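Local coordinates for protein methionine-R-sulfoxide reductase (Neisseria meningitidis, PDB 3MMH) that reduces the free R-form of methionine sulfoxide to methionine, working through a GAF-domain fold whose pocket holds the substrate, at residues Ala34-Thr39 with Lys154-Arg159; Ala41-Ala46 with Phe50-Tyr55; Asp62-Ala67 with Ile128-Ala133. All coordinates share one frame; numbering follows the deposited sequence.

All three contacts belong to one GAF domain and are built on or against its antiparallel sheet. Contact 1 joins helix 32-47 to helix 143-165, and the ring of Phe-54, which belongs to contact 2, touches side chains of both helices; the two centres lie about 12 Å apart. Along the chain contacts 2 and 3 follow one another inside the loop that contact 1 closes. Contact 3 couples strands 63-70 and 126-135, which flank strand 51-58 of contact 2; Gly-53 O and Tyr-55 O probably accept hydrogen bonds from Asp-132 N and Val-130 N, with centres about 14 Å apart. Both contacts touch methionine sulfoxide. On strand 51-58, Val-52 faces helix 32-47 while Trp-51 points the other way, to the ligand.

Contact 1. Residues Ala34-Thr39 with Lys154-Arg159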
loop_
_atom_site.group_PDB
_atom_site.type_symbol
_atom_site.label_atom_id
_atom_site.label_comp_id
_atom_site.label_asym_id
_atom_site.label_seq_id
_atom_site.Cartn_x
_atom_site.Cartn_y
_atom_site.Cartn_z
ATOM N N ALA A 34 -1.558 4.707 -7.378
ATOM C CA ALA A 34 -0.916 3.541 -7.948
ATOM C C ALA A 34 0.601 3.686 -7.915
ATOM O O ALA A 34 1.349 2.764 -7.584
ATOM C CB ALA A 34 -1.403 3.255 -9.381
ATOM N N ASN A 35 1.097 4.868 -8.276
ATOM C CA ASN A 35 2.509 5.152 -8.295
ATOM C C ASN A 35 3.139 5.108 -6.909
ATOM O O ASN A 35 4.231 4.580 -6.718
ATOM C CB ASN A 35 2.841 6.417 -9.031
ATOM C CG ASN A 35 2.809 6.267 -10.545
ATOM O OD1 ASN A 35 3.036 5.187 -11.039
ATOM N ND2 ASN A 35 2.546 7.395 -11.244
ATOM N N LEU A 36 2.440 5.663 -5.925
ATOM C CA LEU A 36 2.918 5.580 -4.543
ATOM C C LEU A 36 2.974 4.147 -4.087
ATOM O O LEU A 36 3.907 3.705 -3.398
ATOM C CB LEU A 36 2.037 6.419 -3.597
ATOM C CG LEU A 36 2.112 7.947 -3.864
ATOM C CD1 LEU A 36 1.108 8.640 -2.919
ATOM C CD2 LEU A 36 3.509 8.523 -3.804
ATOM N N ALA A 37 1.938 3.373 -4.412
ATOM C CA ALA A 37 1.853 1.971 -4.013
ATOM C C ALA A 37 2.980 1.173 -4.602
ATOM O O ALA A 37 3.674 0.375 -3.915
ATOM C CB ALA A 37 0.482 1.401 -4.356
ATOM N N ASN A 38 3.267 1.336 -5.896
ATOM C CA ASN A 38 4.371 0.584 -6.497
ATOM C C ASN A 38 5.741 1.109 -5.967
ATOM O O ASN A 38 6.665 0.302 -5.824
ATOM C CB ASN A 38 4.357 0.620 -8.040
ATOM C CG ASN A 38 3.572 -0.532 -8.629
ATOM O OD1 ASN A 38 3.408 -1.560 -7.842
ATOM N ND2 ASN A 38 3.041 -0.413 -9.776
ATOM N N THR A 39 5.870 2.389 -5.678
ATOM C CA THR A 39 7.125 2.876 -5.116
ATOM C C THR A 39 7.412 2.257 -3.747
ATOM O O THR A 39 8.507 1.803 -3.471
ATOM C CB THR A 39 7.112 4.433 -5.001
ATOM O OG1 THR A 39 6.991 4.973 -6.348
ATOM C CG2 THR A 39 8.377 4.973 -4.418
ATOM N N LYS A 154 11.831 14.007 -5.583
ATOM C CA LYS A 154 11.666 14.840 -6.779
ATOM C C LYS A 154 11.112 14.075 -7.992
ATOM O O LYS A 154 10.292 14.630 -8.738
ATOM C CB LYS A 154 12.999 15.543 -7.103
ATOM C CG LYS A 154 13.462 16.455 -5.993
ATOM C CD LYS A 154 14.761 17.191 -6.239
ATOM C CE LYS A 154 14.912 18.387 -5.294
ATOM N NZ LYS A 154 15.283 18.030 -3.883
ATOM N N ILE A 155 11.498 12.830 -8.157
ATOM C CA ILE A 155 10.891 11.978 -9.165
ATOM C C ILE A 155 9.394 11.869 -8.966
ATOM O O ILE A 155 8.589 12.016 -9.882
ATOM C CB ILE A 155 11.562 10.577 -9.150
ATOM C CG1 ILE A 155 12.986 10.647 -9.702
ATOM C CG2 ILE A 155 10.735 9.516 -9.867
ATOM C CD1 ILE A 155 13.856 9.384 -9.369
ATOM N N LEU A 156 8.962 11.677 -7.703
ATOM C CA LEU A 156 7.567 11.517 -7.375
ATOM C C LEU A 156 6.801 12.823 -7.561
ATOM O O LEU A 156 5.669 12.813 -8.068
ATOM C CB LEU A 156 7.391 10.945 -6.003
ATOM C CG LEU A 156 7.885 9.530 -5.798
ATOM C CD1 LEU A 156 7.808 9.162 -4.323
ATOM C CD2 LEU A 156 7.026 8.546 -6.634
ATOM N N GLU A 157 7.390 13.946 -7.182
ATOM C CA GLU A 157 6.762 15.218 -7.387
ATOM C C GLU A 157 6.349 15.417 -8.836
ATOM O O GLU A 157 5.278 15.969 -9.163
ATOM C CB GLU A 157 7.659 16.377 -6.895
ATOM C CG GLU A 157 7.800 16.458 -5.398
ATOM C CD GLU A 157 8.975 17.322 -4.933
ATOM O OE1 GLU A 157 9.804 17.771 -5.764
ATOM O OE2 GLU A 157 9.049 17.503 -3.724
ATOM N N LYS A 158 7.236 15.047 -9.751
ATOM C CA LYS A 158 6.926 15.167 -11.188
ATOM C C LYS A 158 5.743 14.299 -11.569
ATOM O O LYS A 158 4.935 14.680 -12.410
ATOM C CB LYS A 158 8.135 14.904 -12.076
ATOM C CG LYS A 158 9.231 15.997 -11.775
ATOM C CD LYS A 158 10.492 15.743 -12.506
ATOM C CE LYS A 158 11.507 16.804 -12.099
ATOM N NZ LYS A 158 11.908 16.524 -10.660
ATOM N N ARG A 159 5.633 13.117 -10.977
ATOM C CA ARG A 159 4.455 12.264 -11.232
ATOM C C ARG A 159 3.190 12.834 -10.645
ATOM O O ARG A 159 2.109 12.658 -11.224
ATOM C CB ARG A 159 4.674 10.812 -10.743
ATOM C CG ARG A 159 5.878 10.141 -11.387
ATOM C CD ARG A 159 6.000 10.312 -12.869
ATOM N NE ARG A 159 4.837 9.802 -13.600
ATOM C CZ ARG A 159 4.442 10.268 -14.754
ATOM N NH1 ARG A 159 5.016 11.341 -15.284
ATOM N NH2 ARG A 159 3.381 9.673 -15.346
#
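The short helical segments 34-39 and 154-159 run nearly antiparallel, at 157° between their directions and 11.1 Å between their axes at closest approach, so that the contact is made by side chains and not by the backbones. Leu-156 is the central residue of the pair. Its CD2 comes tip to tip with the hydroxyl of Thr-39, the two side chains reaching toward each other until Thr-39 OG1 and Leu-156 CD2 are 3.6 Å apart. That hydroxyl is already engaged in its own helix: the first torsion of Thr-39 (-63°) sets OG1 beside the backbone N, from where Thr-39 OG1 donates to Asn-35 O over 2.8 Å. The same carbonyl oxygen accepts from Thr-39 N on the other face of its plane, so two bonds grip it. The other methyl of Leu-156 packs more loosely: Leu-156 CD1 and Leu-36 CD2 are 4.4 Å apart.

This is the helical layer of the GAF domain, packed on one side of the sheet: Leu-36, Thr-39 and Leu-156 all rest on Phe-54 of strand 51-58, while Thr-39 also touches Ile-22 and Val-26 of helix 11-27.

Toward the start of helix 32-47 polar groups lie side by side. The Arg-159 chain, bent at chi2 and chi3 (-59°), folds its guanidinium back so that Asn-35 ND2 lies at its edge, near its plane, 4.1 Å from both CB and NE of Arg-159. They make no direct bond; Asn-35 ND2 and Arg-159 NH2 instead both bind Glu-29 O. Asn-35 and Arg-159 also belong, with Thr-30, to a magnesium site.

Contact 2. Residues Ala41-Ala46 with Phe50-Tyr55. With SME (methionine sulfoxide), chain C.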
loop_
_atom_site.group_PDB
_atom_site.type_symbol
_atom_site.label_atom_id
_atom_site.label_comp_id
_atom_site.label_asym_id
_atom_site.label_seq_id
_atom_site.Cartn_x
_atom_site.Cartn_y
_atom_site.Cartn_z
ATOM N N ALA A 41 6.313 -0.591 -2.762
ATOM C CA ALA A 41 6.667 -1.968 -3.018
ATOM C C ALA A 41 8.084 -2.170 -3.426
ATOM O O ALA A 41 8.747 -3.156 -3.020
ATOM C CB ALA A 41 5.733 -2.546 -4.124
ATOM N N VAL A 42 8.597 -1.310 -4.310
ATOM C CA VAL A 42 9.995 -1.424 -4.757
ATOM C C VAL A 42 10.966 -1.193 -3.583
ATOM O O VAL A 42 11.912 -1.966 -3.381
ATOM C CB VAL A 42 10.319 -0.538 -5.926
ATOM C CG1 VAL A 42 11.794 -0.660 -6.288
ATOM C CG2 VAL A 42 9.509 -0.900 -7.134
ATOM N N LEU A 43 10.676 -0.144 -2.803
ATOM C CA LEU A 43 11.552 0.124 -1.662
ATOM C C LEU A 43 11.533 -1.000 -0.633
ATOM O O LEU A 43 12.565 -1.399 -0.100
ATOM C CB LEU A 43 11.191 1.446 -1.033
ATOM C CG LEU A 43 11.459 2.703 -1.861
ATOM C CD1 LEU A 43 10.819 3.914 -1.167
ATOM C CD2 LEU A 43 12.951 2.917 -2.099
ATOM N N LYS A 44 10.320 -1.535 -0.360
ATOM C CA LYS A 44 10.227 -2.633 0.597
ATOM C C LYS A 44 10.985 -3.843 0.140
ATOM O O LYS A 44 11.718 -4.491 0.904
ATOM C CB LYS A 44 8.770 -2.995 0.823
ATOM C CG LYS A 44 8.502 -3.970 1.959
ATOM C CD LYS A 44 8.625 -3.330 3.397
ATOM C CE LYS A 44 8.104 -4.164 4.514
ATOM N NZ LYS A 44 9.032 -5.067 5.086
ATOM N N GLU A 45 10.855 -4.218 -1.137
ATOM C CA GLU A 45 11.524 -5.398 -1.687
ATOM C C GLU A 45 13.065 -5.160 -1.669
ATOM O O GLU A 45 13.833 -6.052 -1.297
ATOM C CB GLU A 45 11.044 -5.755 -3.108
ATOM C CG GLU A 45 11.666 -6.974 -3.599
ATOM C CD GLU A 45 11.152 -7.564 -4.879
ATOM O OE1 GLU A 45 10.347 -6.959 -5.538
ATOM O OE2 GLU A 45 11.584 -8.681 -5.251
ATOM N N ALA A 46 13.516 -4.005 -2.103
ATOM C CA ALA A 46 14.924 -3.723 -2.268
ATOM C C ALA A 46 15.617 -3.629 -0.906
ATOM O O ALA A 46 16.681 -4.214 -0.692
ATOM C CB ALA A 46 15.128 -2.434 -3.057
ATOM N N PHE A 50 11.436 -2.181 7.871
ATOM C CA PHE A 50 10.259 -2.563 8.652
ATOM C C PHE A 50 8.966 -1.905 8.127
ATOM O O PHE A 50 7.916 -2.588 8.057
ATOM C CB PHE A 50 10.483 -2.120 10.109
ATOM C CG PHE A 50 9.380 -2.445 11.044
ATOM C CD1 PHE A 50 9.063 -3.766 11.382
ATOM C CD2 PHE A 50 8.669 -1.418 11.638
ATOM C CE1 PHE A 50 8.001 -4.066 12.239
ATOM C CE2 PHE A 50 7.625 -1.711 12.510
ATOM C CZ PHE A 50 7.411 -3.008 12.865
ATOM N N TRP A 51 9.007 -0.647 7.764
ATOM C CA TRP A 51 7.884 0.057 7.267
ATOM C C TRP A 51 8.351 1.046 6.268
ATOM O O TRP A 51 9.340 1.763 6.488
ATOM C CB TRP A 51 7.153 0.763 8.444
ATOM C CG TRP A 51 5.735 1.187 8.232
ATOM C CD1 TRP A 51 4.635 0.463 8.635
ATOM C CD2 TRP A 51 5.228 2.359 7.560
ATOM N NE1 TRP A 51 3.522 1.144 8.290
ATOM C CE2 TRP A 51 3.834 2.308 7.636
ATOM C CE3 TRP A 51 5.813 3.483 6.969
ATOM C CZ2 TRP A 51 3.004 3.287 7.122
ATOM C CZ3 TRP A 51 5.028 4.452 6.432
ATOM C CH2 TRP A 51 3.627 4.359 6.495
ATOM N N VAL A 52 7.638 1.205 5.160
ATOM C CA VAL A 52 7.956 2.248 4.198
ATOM C C VAL A 52 6.684 2.659 3.442
ATOM O O VAL A 52 5.956 1.779 2.968
ATOM C CB VAL A 52 9.102 1.907 3.221
ATOM C CG1 VAL A 52 8.852 0.604 2.475
ATOM C CG2 VAL A 52 9.437 3.056 2.301
ATOM N N GLY A 53 6.436 3.936 3.312
ATOM C CA GLY A 53 5.232 4.386 2.675
ATOM C C GLY A 53 5.017 5.840 2.751
ATOM O O GLY A 53 5.994 6.616 2.973
ATOM N N PHE A 54 3.796 6.284 2.573
ATOM C CA PHE A 54 3.457 7.690 2.372
ATOM C C PHE A 54 2.326 8.124 3.256
ATOM O O PHE A 54 1.378 7.347 3.490
ATOM C CB PHE A 54 3.109 7.946 0.916
ATOM C CG PHE A 54 4.244 7.629 -0.039
ATOM C CD1 PHE A 54 5.209 8.563 -0.306
ATOM C CD2 PHE A 54 4.405 6.343 -0.551
ATOM C CE1 PHE A 54 6.263 8.217 -1.154
ATOM C CE2 PHE A 54 5.444 6.008 -1.407
ATOM C CZ PHE A 54 6.393 6.978 -1.651
ATOM N N TYR A 55 2.361 9.398 3.609
ATOM C CA TYR A 55 1.200 10.137 4.093
ATOM C C TYR A 55 1.006 11.338 3.208
ATOM O O TYR A 55 1.999 11.919 2.728
ATOM C CB TYR A 55 1.389 10.626 5.543
ATOM C CG TYR A 55 1.353 9.594 6.610
ATOM C CD1 TYR A 55 0.221 9.479 7.437
ATOM C CD2 TYR A 55 2.438 8.725 6.881
ATOM C CE1 TYR A 55 0.151 8.531 8.400
ATOM C CE2 TYR A 55 2.376 7.761 7.865
ATOM C CZ TYR A 55 1.206 7.636 8.634
ATOM O OH TYR A 55 1.125 6.664 9.595
HETATM N N SME C . 6.864 7.640 13.393
HETATM C CA SME C . 6.028 8.598 12.632
HETATM C CB SME C . 4.565 8.133 12.482
HETATM C CG SME C . 4.284 7.194 11.296
HETATM S S SME C . 4.743 5.539 11.617
HETATM O OE SME C . 5.999 5.234 12.277
HETATM C CE SME C . 4.383 4.818 10.071
HETATM C C SME C . 6.127 9.972 13.234
HETATM O O SME C . 5.556 10.899 12.644
HETATM O OXT SME C . 6.824 10.143 14.307
HETATM O O HOH W 1 7.855 -5.315 7.990
#
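Val-52 presses its two methyls against helix 32-47, CG2 meeting Leu-43 and CG1 packing against CB and CD of Lys-44. The arrangement is the helix-to-sheet packing of the GAF domain, made here by a helix and the strand that follows it after a short turn. Val-52 CG2 is 3.8 Å from Leu-43 CD1, the two side chains crossing at about a right angle. Val-52 CG1 approaches the helix backbone, 3.8 Å from Lys-44 N, and is held between its own N and carbonyl carbon (chi1 55°).

Trp-51, the residue before it, points to the other side of the sheet and lines the substrate pocket. The methyl CE of methionine sulfoxide sits over the centre of the six-membered ring of the Trp-51 indole, 3.4 Å above its plane, in a CH-pi arrangement, while Tyr-55 OH lies 3.6 Å from CG of the ligand and bonds to Cys-75 O. Phe-50 and Trp-51 form a classic beta bulge opposite Asp-134.

Lys-44 slides past Val-52 in the opposite direction; bends at chi2 (75°) and chi4 turn its end toward Phe-50 and its ammonium onto Trp-49 O. A water also joins it to Phe-50, accepting from Lys-44 NZ at 3.1 Å and donating to Phe-50 O at 2.7 Å.

Contact 3. Residues Asp62-Ala67 with Ile128-Ala133; sequences DELVLA and IGVLDA. With SME (methionine sulfoxide), chain C.
Leu-64 alone carries the first segment's share of this contact, sending its two methyls to neighbouring residues of 128-133. Leu-64 CD2 lies over the backbone of Gly-129, 4.1 Å from Gly-129 CA, where the glycine presents main chain in place of a side chain. Leu-64 CD1 meets Val-130 CG2 at 4.3 Å. The first torsion of Leu-64 (-74°) places CG beside its backbone N and opposite the carbonyl carbon, and from there the branch reaches past strand 51-58 to the far strand.

No hydrogen bond links the segments, because strand 51-58 runs between strands 63-70 and 126-135 in the antiparallel GAF sheet. The leucine therefore reaches across an intervening strand, touching Val-57 on it. Helix 83-91 closes the same apolar cluster: Cys-85 packs against both Leu-64 and Val-130, and Trp-89 against Leu-64.

Away from this buried patch the segments part. At the start of 62-67 the chain turns to solvent at the exposed Asp-62, which forms a G1 beta bulge with Glu-63 opposite Asp-58; the Glu-63 carboxylate makes a salt bridge to Arg-77. Further along 128-133, Asp-132 faces the substrate instead of the first segment. Asp-132 OD2 lies 3.4 Å from the methyl CE and 3.6 Å from CG of the methionine sulfoxide, and its carboxylate stands close to those of Glu-116 and Asp-134, two further residues of the pocket.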
loop_
_atom_site.group_PDB
_atom_site.type_symbol
_atom_site.label_atom_id
_atom_site.label_comp_id
_atom_site.label_asym_id
_atom_site.label_seq_id
_atom_site.Cartn_x
_atom_site.Cartn_y
_atom_site.Cartn_z
ATOM N N ASP A 62 -5.761 19.840 8.150
ATOM C CA ASP A 62 -4.352 20.104 8.491
ATOM C C ASP A 62 -3.709 18.888 9.155
ATOM O O ASP A 62 -2.964 18.972 10.176
ATOM C CB ASP A 62 -4.171 21.313 9.348
ATOM C CG ASP A 62 -4.643 22.538 8.642
ATOM O OD1 ASP A 62 -4.322 22.667 7.433
ATOM O OD2 ASP A 62 -5.345 23.331 9.279
ATOM N N GLU A 63 -3.960 17.745 8.512
ATOM C CA GLU A 63 -3.346 16.503 8.943
ATOM C C GLU A 63 -2.732 15.787 7.753
ATOM O O GLU A 63 -3.215 15.906 6.613
ATOM C CB GLU A 63 -4.424 15.558 9.548
ATOM C CG GLU A 63 -5.039 16.048 10.823
ATOM C CD GLU A 63 -6.220 15.327 11.315
ATOM O OE1 GLU A 63 -6.972 14.745 10.578
ATOM O OE2 GLU A 63 -6.498 15.498 12.517
ATOM N N LEU A 64 -1.715 14.982 8.038
ATOM C CA LEU A 64 -1.208 13.970 7.128
ATOM C C LEU A 64 -2.123 12.746 7.252
ATOM O O LEU A 64 -2.413 12.313 8.373
ATOM C CB LEU A 64 0.194 13.618 7.494
ATOM C CG LEU A 64 1.280 14.660 7.140
ATOM C CD1 LEU A 64 2.579 14.408 7.843
ATOM C CD2 LEU A 64 1.481 14.721 5.594
ATOM N N VAL A 65 -2.546 12.171 6.135
ATOM C CA VAL A 65 -3.430 11.035 6.054
ATOM C C VAL A 65 -2.694 9.861 5.380
ATOM O O VAL A 65 -2.077 10.021 4.324
ATOM C CB VAL A 65 -4.656 11.448 5.225
ATOM C CG1 VAL A 65 -5.637 10.305 5.080
ATOM C CG2 VAL A 65 -5.394 12.628 5.945
ATOM N N LEU A 66 -2.750 8.685 5.966
ATOM C CA LEU A 66 -2.080 7.523 5.512
ATOM C C LEU A 66 -2.446 7.189 4.098
ATOM O O LEU A 66 -3.618 7.184 3.727
ATOM C CB LEU A 66 -2.432 6.342 6.435
ATOM C CG LEU A 66 -1.735 4.985 6.191
ATOM C CD1 LEU A 66 -0.238 5.132 6.346
ATOM C CD2 LEU A 66 -2.400 4.021 7.229
ATOM N N ALA A 67 -1.458 6.879 3.273
ATOM C CA ALA A 67 -1.570 6.554 1.860
ATOM C C ALA A 67 -0.941 5.174 1.665
ATOM O O ALA A 67 -0.693 4.471 2.639
ATOM C CB ALA A 67 -1.063 7.711 1.021
ATOM N N ILE A 128 2.870 18.487 -0.013
ATOM C CA ILE A 128 1.738 17.652 -0.401
ATOM C C ILE A 128 1.738 16.326 0.357
ATOM O O ILE A 128 0.741 15.600 0.307
ATOM C CB ILE A 128 1.702 17.382 -1.915
ATOM C CG1 ILE A 128 2.914 16.642 -2.433
ATOM C CG2 ILE A 128 1.431 18.774 -2.680
ATOM C CD1 ILE A 128 2.800 16.128 -3.914
ATOM N N GLY A 129 2.799 15.987 1.062
ATOM C CA GLY A 129 2.897 14.694 1.747
ATOM C C GLY A 129 4.315 14.400 2.148
ATOM O O GLY A 129 5.208 15.232 1.954
ATOM N N VAL A 130 4.533 13.199 2.652
ATOM C CA VAL A 130 5.841 12.745 3.062
ATOM C C VAL A 130 6.021 11.282 2.686
ATOM O O VAL A 130 5.052 10.503 2.664
ATOM C CB VAL A 130 6.135 12.950 4.548
ATOM C CG1 VAL A 130 5.978 14.429 5.006
ATOM C CG2 VAL A 130 5.251 12.029 5.438
ATOM N N LEU A 131 7.273 10.920 2.437
ATOM C CA LEU A 131 7.786 9.555 2.442
ATOM C C LEU A 131 8.334 9.233 3.819
ATOM O O LEU A 131 9.182 9.989 4.276
ATOM C CB LEU A 131 8.817 9.395 1.354
ATOM C CG LEU A 131 9.377 8.008 1.040
ATOM C CD1 LEU A 131 10.079 7.994 -0.366
ATOM C CD2 LEU A 131 10.235 7.438 2.091
ATOM N N ASP A 132 7.840 8.203 4.433
ATOM C CA ASP A 132 8.323 7.799 5.741
ATOM C C ASP A 132 8.845 6.363 5.656
ATOM O O ASP A 132 8.190 5.488 5.091
ATOM C CB ASP A 132 7.155 7.827 6.761
ATOM C CG ASP A 132 7.575 7.414 8.114
ATOM O OD1 ASP A 132 8.541 7.917 8.600
ATOM O OD2 ASP A 132 6.854 6.672 8.772
ATOM N N ALA A 133 9.997 6.131 6.258
ATOM C CA ALA A 133 10.586 4.802 6.350
ATOM C C ALA A 133 11.060 4.562 7.796
ATOM O O ALA A 133 11.606 5.485 8.406
ATOM C CB ALA A 133 11.689 4.537 5.392
HETATM N N SME C . 6.864 7.640 13.393
HETATM C CA SME C . 6.028 8.598 12.632
HETATM C CB SME C . 4.565 8.133 12.482
HETATM C CG SME C . 4.284 7.194 11.296
HETATM S S SME C . 4.743 5.539 11.617
HETATM O OE SME C . 5.999 5.234 12.277
HETATM C CE SME C . 4.383 4.818 10.071
HETATM C C SME C . 6.127 9.972 13.234
HETATM O O SME C . 5.556 10.899 12.644
HETATM O OXT SME C . 6.824 10.143 14.307
#